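PDB 2VD3: ATP phosphoribosyltransferase from Methanobacterium thermoautotrophicum, which catalyses the first step of histidine biosynthesis, probably joining ATP and 5-phosphoribose 1-diphosphate to give phosphoribosyl-ATP, and is captured here in its histidine-inhibited form. Local coordinates for residues R21-G29 / L203-I211; G80-D88 / K185-Y193. All coordinates share one frame; numbering follows the deposited sequence.

Contact 1. Residues R21-G29 / L203-I211; sequences RLLENAGVG and LRTGIRGVI. With MG (magnesium ion), chain L.
Ala26 sets its CB against the backbone of Gly206, 3.6 Å from Gly206 C. The two backbones come nearest here, Ala26 CA to Gly206 CA 4.5 Å. Gly206 presents bare backbone, and the alanine methyl packs directly on it. The short axes of helix 21-25 and helix 203-211 cross at 107° and pass 8.9 Å apart.

The remaining packing is between apolar branches. Leu22 reaches the other helix with CD1, which lies 3.7 Å from Val210 CG1 and also touches Ile207 CG1. Its CG stands opposite the backbone N (chi1 157°), and this carries CD1 across to Val210 and Ile207. Leu23 lies side by side with Ile207, Leu23 CD2 to Ile207 CD1 3.8 Å. Leu203 CD1 meets both Leu23 CD2 and Val28 CG2, at 3.5 Å from the latter. Val210 CG2 rests near Asn25 CB at 3.6 Å.

The turn after helix 21-25 is a Schellman motif. Gly27 takes positive phi, and Val28 N bonds to Leu23 O. This brings Val28 back to Leu203.

Glu24 points away from the interface and binds a magnesium ion through OE1 at 2.5 Å. Leu89 packs on Leu22 and Ile207, and Val9 on Leu23.

No hydrogen bond or salt bridge links the two segments. This buried fit therefore depends on apolar shape and on the close backbone approach at Gly206, while Glu24 takes no part.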
loop_
_atom_site.group_PDB
_atom_site.type_symbol
_atom_site.label_atom_id
_atom_site.label_comp_id
_atom_site.label_asym_id
_atom_site.label_seq_id
_atom_site.Cartn_x
_atom_site.Cartn_y
_atom_site.Cartn_z
ATOM N N ARG A 21 20.851 9.782 0.081
ATOM C CA ARG A 21 21.168 11.187 0.428
ATOM C C ARG A 21 22.666 11.464 0.572
ATOM O O ARG A 21 23.153 12.512 0.149
ATOM C CB ARG A 21 20.447 11.621 1.703
ATOM C CG ARG A 21 19.087 12.256 1.479
ATOM C CD ARG A 21 18.455 12.697 2.806
ATOM N NE ARG A 21 18.262 11.569 3.723
ATOM C CZ ARG A 21 17.103 10.935 3.921
ATOM N NH1 ARG A 21 16.000 11.319 3.278
ATOM N NH2 ARG A 21 17.043 9.921 4.779
ATOM N N LEU A 22 23.387 10.517 1.166
ATOM C CA LEU A 22 24.835 10.631 1.344
ATOM C C LEU A 22 25.582 10.664 0.003
ATOM O O LEU A 22 26.432 11.530 -0.215
ATOM C CB LEU A 22 25.341 9.503 2.236
ATOM C CG LEU A 22 26.799 9.056 2.190
ATOM C CD1 LEU A 22 27.719 10.095 2.785
ATOM C CD2 LEU A 22 26.931 7.725 2.938
ATOM N N LEU A 23 25.250 9.737 -0.893
ATOM C CA LEU A 23 25.818 9.732 -2.242
ATOM C C LEU A 23 25.519 11.048 -2.985
ATOM O O LEU A 23 26.404 11.631 -3.617
ATOM C CB LEU A 23 25.311 8.521 -3.040
ATOM C CG LEU A 23 25.812 7.138 -2.586
ATOM C CD1 LEU A 23 25.045 6.010 -3.278
ATOM C CD2 LEU A 23 27.306 6.977 -2.816
ATOM N N GLU A 24 24.268 11.502 -2.895
ATOM C CA GLU A 24 23.860 12.803 -3.397
ATOM C C GLU A 24 24.795 13.909 -2.894
ATOM O O GLU A 24 25.346 14.671 -3.692
ATOM C CB GLU A 24 22.409 13.077 -2.986
ATOM C CG GLU A 24 21.929 14.517 -3.157
ATOM C CD GLU A 24 21.598 14.872 -4.588
ATOM O OE1 GLU A 24 21.910 14.069 -5.497
ATOM O OE2 GLU A 24 21.027 15.970 -4.808
ATOM N N ASN A 25 24.995 13.973 -1.580
ATOM C CA ASN A 25 25.871 14.986 -0.997
ATOM C C ASN A 25 27.354 14.833 -1.363
ATOM O O ASN A 25 28.121 15.806 -1.307
ATOM C CB ASN A 25 25.675 15.063 0.526
ATOM C CG ASN A 25 24.312 15.640 0.916
ATOM O OD1 ASN A 25 23.391 15.696 0.107
ATOM N ND2 ASN A 25 24.186 16.065 2.158
ATOM N N ALA A 26 27.740 13.613 -1.742
ATOM C CA ALA A 26 29.116 13.279 -2.118
ATOM C C ALA A 26 29.411 13.593 -3.592
ATOM O O ALA A 26 30.525 13.368 -4.069
ATOM C CB ALA A 26 29.396 11.803 -1.826
ATOM N N GLY A 27 28.406 14.103 -4.298
ATOM C CA GLY A 27 28.509 14.391 -5.729
ATOM C C GLY A 27 28.171 13.212 -6.629
ATOM O O GLY A 27 28.404 13.260 -7.840
ATOM N N VAL A 28 27.612 12.160 -6.028
ATOM C CA VAL A 28 27.326 10.909 -6.725
ATOM C C VAL A 28 25.848 10.549 -6.577
ATOM O O VAL A 28 25.496 9.401 -6.319
ATOM C CB VAL A 28 28.265 9.747 -6.219
ATOM C CG1 VAL A 28 27.965 8.439 -6.930
ATOM C CG2 VAL A 28 29.730 10.111 -6.433
ATOM N N GLY A 29 24.981 11.543 -6.748
ATOM C CA GLY A 29 23.542 11.317 -6.683
ATOM C C GLY A 29 23.053 10.432 -7.818
ATOM O O GLY A 29 23.681 10.361 -8.875
ATOM N N LEU A 203 35.361 8.168 -4.704
ATOM C CA LEU A 203 34.079 8.059 -4.028
ATOM C C LEU A 203 34.257 8.107 -2.506
ATOM O O LEU A 203 33.465 8.750 -1.799
ATOM C CB LEU A 203 33.331 6.787 -4.466
ATOM C CG LEU A 203 31.933 6.531 -3.884
ATOM C CD1 LEU A 203 30.957 7.694 -4.141
ATOM C CD2 LEU A 203 31.355 5.243 -4.429
ATOM N N ARG A 204 35.307 7.448 -2.017
ATOM C CA ARG A 204 35.613 7.425 -0.589
ATOM C C ARG A 204 35.902 8.823 -0.047
ATOM O O ARG A 204 35.428 9.174 1.029
ATOM C CB ARG A 204 36.793 6.497 -0.320
ATOM C CG ARG A 204 36.972 6.068 1.115
ATOM C CD ARG A 204 38.191 5.171 1.201
ATOM N NE ARG A 204 38.486 4.723 2.556
ATOM C CZ ARG A 204 39.517 3.941 2.878
ATOM N NH1 ARG A 204 39.704 3.575 4.142
ATOM N NH2 ARG A 204 40.365 3.520 1.942
ATOM N N THR A 205 36.675 9.622 -0.788
ATOM C CA THR A 205 36.927 11.009 -0.388
ATOM C C THR A 205 35.620 11.807 -0.349
ATOM O O THR A 205 35.389 12.573 0.582
ATOM C CB THR A 205 37.958 11.716 -1.309
ATOM O OG1 THR A 205 39.105 10.875 -1.492
ATOM C CG2 THR A 205 38.415 13.044 -0.707
ATOM N N GLY A 206 34.762 11.604 -1.351
ATOM C CA GLY A 206 33.484 12.319 -1.454
ATOM C C GLY A 206 32.598 12.023 -0.266
ATOM O O GLY A 206 32.118 12.937 0.412
ATOM N N ILE A 207 32.399 10.731 -0.013
ATOM C CA ILE A 207 31.649 10.232 1.140
ATOM C C ILE A 207 32.296 10.621 2.481
ATOM O O ILE A 207 31.612 11.130 3.384
ATOM C CB ILE A 207 31.441 8.693 1.037
ATOM C CG1 ILE A 207 30.245 8.386 0.128
ATOM C CG2 ILE A 207 31.276 8.055 2.419
ATOM C CD1 ILE A 207 30.128 6.943 -0.309
ATOM N N ARG A 208 33.605 10.401 2.607
ATOM C CA ARG A 208 34.312 10.737 3.849
ATOM C C ARG A 208 34.129 12.216 4.164
ATOM O O ARG A 208 33.872 12.575 5.311
ATOM C CB ARG A 208 35.793 10.336 3.784
ATOM C CG ARG A 208 36.559 10.343 5.126
ATOM C CD ARG A 208 35.668 9.939 6.317
ATOM N NE ARG A 208 36.418 9.620 7.535
ATOM C CZ ARG A 208 35.986 9.863 8.775
ATOM N NH1 ARG A 208 36.731 9.529 9.815
ATOM N NH2 ARG A 208 34.815 10.450 8.979
ATOM N N GLY A 209 34.215 13.052 3.128
ATOM C CA GLY A 209 33.922 14.483 3.215
ATOM C C GLY A 209 32.547 14.866 3.754
ATOM O O GLY A 209 32.427 15.821 4.516
ATOM N N VAL A 210 31.510 14.129 3.363
ATOM C CA VAL A 210 30.146 14.374 3.856
ATOM C C VAL A 210 30.016 14.008 5.336
ATOM O O VAL A 210 29.282 14.663 6.078
ATOM C CB VAL A 210 29.087 13.615 3.011
ATOM C CG1 VAL A 210 27.708 13.642 3.662
ATOM C CG2 VAL A 210 29.016 14.208 1.616
ATOM N N ILE A 211 30.740 12.974 5.757
ATOM C CA ILE A 211 30.700 12.514 7.141
ATOM C C ILE A 211 31.375 13.498 8.083
ATOM O O ILE A 211 30.931 13.688 9.219
ATOM C CB ILE A 211 31.349 11.117 7.291
ATOM C CG1 ILE A 211 30.424 10.045 6.708
ATOM C CG2 ILE A 211 31.637 10.799 8.755
ATOM C CD1 ILE A 211 31.148 8.797 6.377
HETATM MG MG MG L . 21.834 14.177 -7.988
#

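Contact 2. Residues G80-D88 / K185-Y193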
loop_
_atom_site.group_PDB
_atom_site.type_symbol
_atom_site.label_atom_id
_atom_site.label_comp_id
_atom_site.label_asym_id
_atom_site.label_seq_id
_atom_site.Cartn_x
_atom_site.Cartn_y
_atom_site.Cartn_z
ATOM N N GLY A 80 29.233 -13.192 8.093
ATOM C CA GLY A 80 30.658 -13.491 8.137
ATOM C C GLY A 80 31.334 -13.343 6.783
ATOM O O GLY A 80 32.342 -13.986 6.523
ATOM N N SER A 81 30.780 -12.471 5.937
ATOM C CA SER A 81 31.255 -12.268 4.565
ATOM C C SER A 81 32.671 -11.714 4.525
ATOM O O SER A 81 33.070 -10.956 5.416
ATOM C CB SER A 81 30.317 -11.302 3.833
ATOM O OG SER A 81 28.997 -11.829 3.757
ATOM N N ASP A 82 33.422 -12.079 3.488
ATOM C CA ASP A 82 34.801 -11.625 3.354
ATOM C C ASP A 82 34.859 -10.317 2.574
ATOM O O ASP A 82 34.893 -10.306 1.338
ATOM C CB ASP A 82 35.668 -12.712 2.723
ATOM C CG ASP A 82 37.040 -12.209 2.307
ATOM O OD1 ASP A 82 37.551 -12.700 1.286
ATOM O OD2 ASP A 82 37.606 -11.325 2.981
ATOM N N VAL A 83 34.876 -9.213 3.321
ATOM C CA VAL A 83 34.831 -7.860 2.754
ATOM C C VAL A 83 35.782 -6.908 3.492
ATOM O O VAL A 83 36.093 -7.132 4.658
ATOM C CB VAL A 83 33.401 -7.281 2.829
ATOM C CG1 VAL A 83 32.454 -8.083 1.949
ATOM C CG2 VAL A 83 32.904 -7.254 4.288
ATOM N N GLU A 84 36.234 -5.855 2.807
ATOM C CA GLU A 84 37.003 -4.774 3.440
ATOM C C GLU A 84 36.062 -3.650 3.899
ATOM O O GLU A 84 35.305 -3.136 3.092
ATOM C CB GLU A 84 38.029 -4.186 2.458
ATOM C CG GLU A 84 38.924 -5.202 1.745
ATOM C CD GLU A 84 39.707 -6.079 2.710
ATOM O OE1 GLU A 84 39.860 -7.270 2.416
ATOM O OE2 GLU A 84 40.146 -5.592 3.772
ATOM N N ILE A 85 36.110 -3.279 5.179
ATOM C CA ILE A 85 35.357 -2.115 5.678
ATOM C C ILE A 85 36.173 -0.852 5.403
ATOM O O ILE A 85 37.291 -0.725 5.886
ATOM C CB ILE A 85 35.013 -2.220 7.203
ATOM C CG1 ILE A 85 34.084 -3.407 7.479
ATOM C CG2 ILE A 85 34.366 -0.923 7.716
ATOM C CD1 ILE A 85 33.951 -3.755 8.964
ATOM N N LEU A 86 35.603 0.075 4.632
ATOM C CA LEU A 86 36.290 1.313 4.245
ATOM C C LEU A 86 36.046 2.505 5.172
ATOM O O LEU A 86 36.985 3.235 5.499
ATOM C CB LEU A 86 35.938 1.698 2.803
ATOM C CG LEU A 86 36.456 0.771 1.681
ATOM C CD1 LEU A 86 36.218 1.409 0.324
ATOM C CD2 LEU A 86 37.945 0.421 1.873
ATOM N N GLU A 87 34.790 2.707 5.575
ATOM C CA GLU A 87 34.388 3.850 6.401
ATOM C C GLU A 87 33.204 3.492 7.264
ATOM O O GLU A 87 32.340 2.716 6.850
ATOM C CB GLU A 87 33.956 5.044 5.537
ATOM C CG GLU A 87 34.996 5.618 4.597
ATOM C CD GLU A 87 36.197 6.186 5.321
ATOM O OE1 GLU A 87 37.304 6.081 4.774
ATOM O OE2 GLU A 87 36.039 6.742 6.423
ATOM N N ASP A 88 33.151 4.061 8.460
ATOM C CA ASP A 88 31.916 4.054 9.217
ATOM C C ASP A 88 31.114 5.260 8.755
ATOM O O ASP A 88 31.669 6.348 8.591
ATOM C CB ASP A 88 32.170 4.101 10.717
ATOM C CG ASP A 88 30.882 4.167 11.514
ATOM O OD1 ASP A 88 30.261 5.246 11.531
ATOM O OD2 ASP A 88 30.481 3.146 12.112
ATOM N N LYS A 185 28.140 0.830 7.398
ATOM C CA LYS A 185 29.506 0.857 6.908
ATOM C C LYS A 185 29.532 0.986 5.402
ATOM O O LYS A 185 28.585 0.594 4.738
ATOM C CB LYS A 185 30.228 -0.421 7.335
ATOM C CG LYS A 185 30.145 -0.708 8.812
ATOM C CD LYS A 185 31.038 0.227 9.607
ATOM C CE LYS A 185 30.975 -0.080 11.098
ATOM N NZ LYS A 185 31.995 0.693 11.870
ATOM N N LEU A 186 30.607 1.569 4.874
ATOM C CA LEU A 186 30.945 1.448 3.452
ATOM C C LEU A 186 31.951 0.318 3.338
ATOM O O LEU A 186 32.991 0.333 4.012
ATOM C CB LEU A 186 31.555 2.743 2.900
ATOM C CG LEU A 186 32.074 2.683 1.448
ATOM C CD1 LEU A 186 30.934 2.699 0.436
ATOM C CD2 LEU A 186 33.079 3.801 1.141
ATOM N N ILE A 187 31.644 -0.665 2.492
ATOM C CA ILE A 187 32.525 -1.832 2.335
ATOM C C ILE A 187 33.010 -2.000 0.911
ATOM O O ILE A 187 32.497 -1.358 -0.008
ATOM C CB ILE A 187 31.876 -3.164 2.816
ATOM C CG1 ILE A 187 30.552 -3.432 2.094
ATOM C CG2 ILE A 187 31.723 -3.173 4.331
ATOM C CD1 ILE A 187 29.993 -4.827 2.333
ATOM N N ALA A 188 34.001 -2.873 0.731
ATOM C CA ALA A 188 34.607 -3.054 -0.563
ATOM C C ALA A 188 35.086 -4.478 -0.797
ATOM O O ALA A 188 35.561 -5.154 0.134
ATOM C CB ALA A 188 35.773 -2.070 -0.747
ATOM N N ASN A 189 34.954 -4.913 -2.050
ATOM C CA ASN A 189 35.573 -6.125 -2.512
ATOM C C ASN A 189 37.085 -5.885 -2.565
ATOM O O ASN A 189 37.537 -4.795 -2.933
ATOM C CB ASN A 189 35.028 -6.484 -3.895
ATOM C CG ASN A 189 35.607 -7.761 -4.436
ATOM O OD1 ASN A 189 36.630 -7.746 -5.110
ATOM N ND2 ASN A 189 34.967 -8.879 -4.137
ATOM N N ARG A 190 37.864 -6.892 -2.183
ATOM C CA ARG A 190 39.307 -6.750 -2.163
ATOM C C ARG A 190 39.886 -6.701 -3.573
ATOM O O ARG A 190 40.731 -5.852 -3.882
ATOM C CB ARG A 190 39.932 -7.881 -1.371
ATOM C CG ARG A 190 41.383 -7.663 -1.092
ATOM C CD ARG A 190 41.911 -8.794 -0.263
ATOM N NE ARG A 190 43.357 -8.709 -0.064
ATOM C CZ ARG A 190 43.932 -8.068 0.946
ATOM N NH1 ARG A 190 45.249 -8.051 1.047
ATOM N NH2 ARG A 190 43.186 -7.437 1.851
ATOM N N GLU A 191 39.419 -7.602 -4.428
ATOM C CA GLU A 191 39.883 -7.647 -5.807
ATOM C C GLU A 191 39.503 -6.366 -6.543
ATOM O O GLU A 191 40.257 -5.904 -7.394
ATOM C CB GLU A 191 39.325 -8.880 -6.521
ATOM C CG GLU A 191 40.212 -9.437 -7.610
ATOM N N SER A 192 38.343 -5.793 -6.206
ATOM C CA SER A 192 37.903 -4.528 -6.803
ATOM C C SER A 192 38.818 -3.381 -6.391
ATOM O O SER A 192 39.154 -2.513 -7.209
ATOM C CB SER A 192 36.468 -4.184 -6.401
ATOM O OG SER A 192 35.544 -5.107 -6.939
ATOM N N TYR A 193 39.212 -3.386 -5.119
ATOM C CA TYR A 193 39.992 -2.296 -4.568
ATOM C C TYR A 193 41.387 -2.232 -5.169
ATOM O O TYR A 193 41.833 -1.155 -5.565
ATOM C CB TYR A 193 40.061 -2.347 -3.031
ATOM C CG TYR A 193 40.747 -1.125 -2.475
ATOM C CD1 TYR A 193 40.003 -0.032 -2.026
ATOM C CD2 TYR A 193 42.146 -1.037 -2.450
ATOM C CE1 TYR A 193 40.636 1.109 -1.535
ATOM C CE2 TYR A 193 42.788 0.095 -1.968
ATOM C CZ TYR A 193 42.029 1.165 -1.516
ATOM O OH TYR A 193 42.666 2.285 -1.037
HETATM O O HOH W 1 36.680 -8.615 -0.451
#
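Glu84 and Ala188 pair through two backbone bonds, Glu84 N to Ala188 O at 2.8 Å and Ala188 N to Glu84 O at 2.7 Å. Ile85 and Ile187 form the next, non-hydrogen-bonded pair. Then the register slips by one. Leu86 N bonds to Leu186 O at 2.7 Å, and Glu87 N makes a weak second bond to the same oxygen. Leu186 N closes the ring to Glu87 O. Leu86 and Glu87 thus both face Leu186.

Two salt bridges flank the ladder. Lys185 NZ meets Asp88 OD2 at 2.9 Å, on the anti lone pair of the carboxylate. The lysine chain bends at chi2 (-74°), which brings its amine across to the aspartate. Asp88 OD2 also accepts from Ser183, and Asp88 OD1 pairs with Arg93. Glu84 OE1 takes a weak, long bond from Arg190 NH2 at 3.4 Å, at the guanidinium edge, with the two planar groups 61° apart. The Glu84 side chain also lies about 3 Å from a bound magnesium ion. One water links Asp82 O to Arg190 N.

Apolar contacts lie on both faces. Leu86 CD1 sits 3.7 Å from Ala188 CB, and Leu86 CB touches Leu186 CD2. On the other face Ile85 CG1 meets Ile187 CG2 at 3.9 Å. Val83 and Ile187 pack against helices 57-63 and 73-79.

Asn189 is the N-cap of the helix that follows, its OD1 accepting from Ser192 N. The arrangement is a classic beta bulge in an antiparallel pair. Strand 173-188 also pairs with strand 68-72 on its other side. The mixed sheet is consistent with the periplasmic-binding-protein-like fold of this family.

How the contacts relate
The centres of the two contacts lie about 17 Å apart. Along the chain the order is 21-29, 80-88, 185-193, 203-211, so both segments of contact 2 fall between those of contact 1. Contact 2 joins strands of the mixed sheet. Contact 1 packs helix 16-25 against helix 197-212, which follows helix 190-195 of contact 2 directly. The two contacts also touch. Arg204 NE forms a salt bridge with Glu87 OE1 at 2.9 Å, and Arg204 NH1 probably bonds to Leu86 O. Arg208 holds the other oxygen of Glu87. Helix 197-212 thus ties the bulged strand edge to the helical packing.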